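Local coordinates for protein hydratase ChsH1 (Mycobacterium tuberculosis, PDB 4W78) that hydrates the steroid enoyl-CoA 3-oxo-4,17-pregnadiene-20-carboxyl-CoA during breakdown of the cholesterol side chain, at residues Q118-V129 / W140-G151. Numbering follows the deposited sequence.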
loop_
_atom_site.group_PDB
_atom_site.type_symbol
_atom_site.label_atom_id
_atom_site.label_comp_id
_atom_site.label_asym_id
_atom_site.label_seq_id
_atom_site.Cartn_x
_atom_site.Cartn_y
_atom_site.Cartn_z
ATOM N N GLN A 118 18.647 8.401 -4.511
ATOM C CA GLN A 118 18.341 8.320 -3.084
ATOM C C GLN A 118 18.061 9.714 -2.517
ATOM O O GLN A 118 18.946 10.566 -2.487
ATOM C CB GLN A 118 19.534 7.704 -2.343
ATOM C CG GLN A 118 19.465 7.792 -0.825
ATOM C CD GLN A 118 18.425 6.851 -0.239
ATOM O OE1 GLN A 118 18.524 5.628 -0.388
ATOM N NE2 GLN A 118 17.426 7.414 0.437
ATOM N N VAL A 119 16.835 9.935 -2.060
ATOM C CA VAL A 119 16.431 11.238 -1.525
ATOM C C VAL A 119 16.597 11.306 -0.010
ATOM O O VAL A 119 16.485 10.288 0.684
ATOM C CB VAL A 119 14.953 11.529 -1.906
ATOM C CG1 VAL A 119 14.452 12.808 -1.289
ATOM C CG2 VAL A 119 14.803 11.581 -3.430
ATOM N N SER A 120 16.941 12.491 0.498
ATOM C CA SER A 120 16.914 12.739 1.941
ATOM C C SER A 120 15.997 13.921 2.238
ATOM O O SER A 120 15.715 14.719 1.357
ATOM C CB SER A 120 18.312 13.037 2.469
ATOM O OG SER A 120 18.765 14.278 1.957
ATOM N N ILE A 121 15.538 14.028 3.480
ATOM C CA ILE A 121 14.631 15.106 3.870
ATOM C C ILE A 121 15.162 15.842 5.095
ATOM O O ILE A 121 15.710 15.221 6.011
ATOM C CB ILE A 121 13.207 14.556 4.158
ATOM C CG1 ILE A 121 12.214 15.686 4.465
ATOM C CG2 ILE A 121 13.239 13.514 5.292
ATOM C CD1 ILE A 121 10.771 15.187 4.647
ATOM N N SER A 122 14.970 17.165 5.118
ATOM C CA SER A 122 15.344 18.004 6.262
ATOM C C SER A 122 14.202 18.967 6.507
ATOM O O SER A 122 13.600 19.466 5.551
ATOM C CB SER A 122 16.620 18.777 5.946
ATOM O OG SER A 122 16.976 19.666 6.996
ATOM N N ALA A 123 13.887 19.214 7.776
ATOM C CA ALA A 123 12.750 20.071 8.129
ATOM C C ALA A 123 13.197 21.224 9.014
ATOM O O ALA A 123 13.998 21.041 9.931
ATOM C CB ALA A 123 11.680 19.260 8.842
ATOM N N GLU A 124 12.663 22.413 8.740
ATOM C CA GLU A 124 12.970 23.620 9.494
ATOM C C GLU A 124 11.647 24.255 9.889
ATOM O O GLU A 124 10.717 24.283 9.084
ATOM C CB GLU A 124 13.764 24.596 8.603
ATOM C CG GLU A 124 14.201 25.866 9.298
ATOM C CD GLU A 124 14.493 26.985 8.328
ATOM O OE1 GLU A 124 13.577 27.310 7.547
ATOM O OE2 GLU A 124 15.613 27.542 8.346
ATOM N N LEU A 125 11.550 24.742 11.123
ATOM C CA LEU A 125 10.372 25.473 11.573
ATOM C C LEU A 125 10.378 26.890 10.982
ATOM O O LEU A 125 11.412 27.570 10.969
ATOM C CB LEU A 125 10.349 25.485 13.109
ATOM C CG LEU A 125 9.153 25.991 13.907
ATOM C CD1 LEU A 125 7.915 25.195 13.550
ATOM C CD2 LEU A 125 9.449 25.842 15.381
ATOM N N GLY A 126 9.228 27.310 10.457
ATOM C CA GLY A 126 9.043 28.671 9.983
ATOM C C GLY A 126 8.135 29.451 10.915
ATOM O O GLY A 126 8.221 29.308 12.128
ATOM N N ASP A 127 7.236 30.257 10.353
ATOM C CA ASP A 127 6.386 31.109 11.178
ATOM C C ASP A 127 5.488 30.330 12.087
ATOM O O ASP A 127 4.856 29.372 11.655
ATOM C CB ASP A 127 5.456 31.937 10.313
ATOM C CG ASP A 127 6.165 32.969 9.589
ATOM O OD1 ASP A 127 7.297 33.247 10.028
ATOM O OD2 ASP A 127 5.605 33.493 8.601
ATOM N N VAL A 128 5.403 30.790 13.326
ATOM C CA VAL A 128 4.417 30.307 14.277
ATOM C C VAL A 128 3.605 31.518 14.721
ATOM O O VAL A 128 4.142 32.462 15.287
ATOM C CB VAL A 128 5.094 29.622 15.463
ATOM C CG1 VAL A 128 4.060 29.206 16.508
ATOM C CG2 VAL A 128 5.901 28.429 14.964
ATOM N N VAL A 129 2.313 31.499 14.418
ATOM C CA VAL A 129 1.482 32.695 14.527
ATOM C C VAL A 129 0.237 32.395 15.336
ATOM O O VAL A 129 -0.430 31.395 15.103
ATOM C CB VAL A 129 1.055 33.197 13.131
ATOM C CG1 VAL A 129 0.096 34.379 13.256
ATOM C CG2 VAL A 129 2.270 33.581 12.309
ATOM N N TRP A 140 -3.209 28.179 16.798
ATOM C CA TRP A 140 -1.942 28.726 16.329
ATOM C C TRP A 140 -1.590 28.082 15.011
ATOM O O TRP A 140 -1.758 26.877 14.846
ATOM C CB TRP A 140 -0.830 28.398 17.318
ATOM C CG TRP A 140 -0.877 29.191 18.577
ATOM C CD1 TRP A 140 -1.796 29.089 19.580
ATOM C CD2 TRP A 140 0.058 30.191 18.985
ATOM N NE1 TRP A 140 -1.495 29.971 20.588
ATOM C CE2 TRP A 140 -0.359 30.660 20.247
ATOM C CE3 TRP A 140 1.213 30.733 18.409
ATOM C CZ2 TRP A 140 0.330 31.651 20.941
ATOM C CZ3 TRP A 140 1.899 31.720 19.100
ATOM C CH2 TRP A 140 1.452 32.170 20.352
ATOM N N PHE A 141 -1.103 28.873 14.061
ATOM C CA PHE A 141 -0.641 28.308 12.800
ATOM C C PHE A 141 0.852 28.056 12.868
ATOM O O PHE A 141 1.600 28.892 13.376
ATOM C CB PHE A 141 -0.955 29.242 11.626
ATOM C CG PHE A 141 -2.432 29.385 11.333
ATOM C CD1 PHE A 141 -3.063 28.487 10.499
ATOM C CD2 PHE A 141 -3.170 30.419 11.884
ATOM C CE1 PHE A 141 -4.413 28.612 10.212
ATOM C CE2 PHE A 141 -4.524 30.550 11.607
ATOM C CZ PHE A 141 -5.140 29.642 10.769
ATOM N N ILE A 142 1.267 26.905 12.352
ATOM C CA ILE A 142 2.673 26.499 12.373
ATOM C C ILE A 142 3.110 26.163 10.953
ATOM O O ILE A 142 2.524 25.291 10.302
ATOM C CB ILE A 142 2.869 25.264 13.252
ATOM C CG1 ILE A 142 2.545 25.605 14.704
ATOM C CG2 ILE A 142 4.306 24.753 13.145
ATOM C CD1 ILE A 142 1.585 24.639 15.337
ATOM N N ASN A 143 4.122 26.878 10.465
ATOM C CA ASN A 143 4.726 26.616 9.164
ATOM C C ASN A 143 6.033 25.861 9.274
ATOM O O ASN A 143 6.799 26.052 10.238
ATOM C CB ASN A 143 4.996 27.931 8.440
ATOM C CG ASN A 143 3.721 28.667 8.085
ATOM O OD1 ASN A 143 3.177 28.490 7.000
ATOM N ND2 ASN A 143 3.229 29.473 9.011
ATOM N N GLN A 144 6.288 25.004 8.299
ATOM C CA GLN A 144 7.581 24.316 8.187
ATOM C C GLN A 144 8.114 24.446 6.776
ATOM O O GLN A 144 7.331 24.427 5.814
ATOM C CB GLN A 144 7.431 22.839 8.511
ATOM C CG GLN A 144 7.235 22.499 9.973
ATOM C CD GLN A 144 7.146 20.999 10.163
ATOM O OE1 GLN A 144 6.062 20.416 10.105
ATOM N NE2 GLN A 144 8.292 20.362 10.351
ATOM N N HIS A 145 9.433 24.574 6.631
ATOM C CA HIS A 145 10.077 24.498 5.327
ATOM C C HIS A 145 10.832 23.176 5.252
ATOM O O HIS A 145 11.754 22.922 6.039
ATOM C CB HIS A 145 11.037 25.665 5.091
ATOM C CG HIS A 145 11.592 25.725 3.694
ATOM N ND1 HIS A 145 12.801 26.304 3.400
ATOM C CD2 HIS A 145 11.108 25.279 2.512
ATOM C CE1 HIS A 145 13.046 26.226 2.108
ATOM N NE2 HIS A 145 12.029 25.612 1.543
ATOM N N ILE A 146 10.401 22.328 4.335
ATOM C CA ILE A 146 10.997 21.015 4.116
ATOM C C ILE A 146 11.826 21.092 2.856
ATOM O O ILE A 146 11.386 21.668 1.854
ATOM C CB ILE A 146 9.881 19.997 3.846
ATOM C CG1 ILE A 146 8.837 19.991 4.965
ATOM C CG2 ILE A 146 10.443 18.608 3.511
ATOM C CD1 ILE A 146 9.376 19.982 6.322
ATOM N N VAL A 147 13.019 20.510 2.887
ATOM C CA VAL A 147 13.856 20.439 1.693
ATOM C C VAL A 147 14.282 18.990 1.448
ATOM O O VAL A 147 14.688 18.292 2.384
ATOM C CB VAL A 147 15.094 21.348 1.803
ATOM C CG1 VAL A 147 15.959 21.242 0.563
ATOM C CG2 VAL A 147 14.674 22.814 2.039
ATOM N N TRP A 148 14.157 18.540 0.204
ATOM C CA TRP A 148 14.660 17.232 -0.194
ATOM C C TRP A 148 15.908 17.390 -1.034
ATOM O O TRP A 148 15.992 18.279 -1.897
ATOM C CB TRP A 148 13.631 16.446 -1.010
ATOM C CG TRP A 148 12.430 15.969 -0.232
ATOM C CD1 TRP A 148 12.315 14.795 0.456
ATOM C CD2 TRP A 148 11.180 16.650 -0.083
ATOM N NE1 TRP A 148 11.054 14.695 1.017
ATOM C CE2 TRP A 148 10.342 15.823 0.692
ATOM C CE3 TRP A 148 10.674 17.872 -0.557
ATOM C CZ2 TRP A 148 9.036 16.184 1.027
ATOM C CZ3 TRP A 148 9.364 18.224 -0.236
ATOM C CH2 TRP A 148 8.564 17.386 0.558
ATOM N N GLN A 149 16.858 16.493 -0.798
ATOM C CA GLN A 149 18.120 16.493 -1.513
ATOM C C GLN A 149 18.426 15.127 -2.098
ATOM O O GLN A 149 17.963 14.100 -1.597
ATOM C CB GLN A 149 19.253 16.880 -0.568
ATOM C CG GLN A 149 19.126 18.280 -0.021
ATOM C CD GLN A 149 20.324 18.657 0.806
ATOM O OE1 GLN A 149 20.546 18.101 1.881
ATOM N NE2 GLN A 149 21.123 19.583 0.299
ATOM N N VAL A 150 19.221 15.128 -3.160
ATOM C CA VAL A 150 19.893 13.921 -3.614
ATOM C C VAL A 150 21.363 14.261 -3.467
ATOM O O VAL A 150 21.872 15.141 -4.159
ATOM C CB VAL A 150 19.540 13.581 -5.067
ATOM C CG1 VAL A 150 20.424 12.442 -5.577
ATOM C CG2 VAL A 150 18.053 13.204 -5.181
ATOM N N GLY A 151 22.036 13.609 -2.524
ATOM C CA GLY A 151 23.369 14.041 -2.132
ATOM C C GLY A 151 23.285 15.442 -1.551
ATOM O O GLY A 151 22.489 15.701 -0.645
HETATM O O HOH W 1 20.584 11.688 -0.647
HETATM O O HOH W 2 21.104 13.818 0.695
HETATM O O HOH W 3 17.463 17.187 2.918
#
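Ile121 lies alongside the indole of Trp148, the two side chains pointing the same way. Its CG1 sits over one face of the five-membered ring, 4.2 Å from the centroid and 28° off the normal, a CH-pi contact that suits a branched aliphatic chain beside a broad aromatic plate. Ile146 CG2 lies over the same face, near its rim, and meets Ile121 CG1 at 3.5 Å. From the partner strand, two residues before Ile121, Val119 CG1 comes in obliquely to Trp148 CD1 at 3.4 Å; this branch stands anti to the backbone N (chi1 176°), which turns it to the indole and leaves CG2 to meet Val150. The ring's one polar atom, NE1, donates to Thr71. Ala123 suits its place by being small: its methyl CB meets Ile146 CD1 at 3.5 Å, tighter than a usual carbon contact.

These strands form the long antiparallel hairpin 119-134/139-150 of the hot-dog fold, and further along, this largely apolar face is covered by helices 85-94 and 3-13. There Leu125 CD1 reaches Ile142 CG2, and the side chain of Val128 crosses that of Trp140 at about a right angle, its CG1 3.7 Å from Trp140 CE3.

Between Leu125 and Val128 the register slips by one residue, a beta bulge. Asn143 grips it: Asp127 O receives both Asn143 N, nearly along the C=O axis, and ND2 (3.1 Å), which approaches from above the carbonyl plane although the oxygen lies in the plane of the amide. A chi1 of -66° sets this amide beside its own backbone N, so one residue supplies both donors. On the reverse face, the polar Ser120 OG and a water are hydrogen-bonded, and the water donates to Gly151 O, while Gln149 NE2 donates to Asp154.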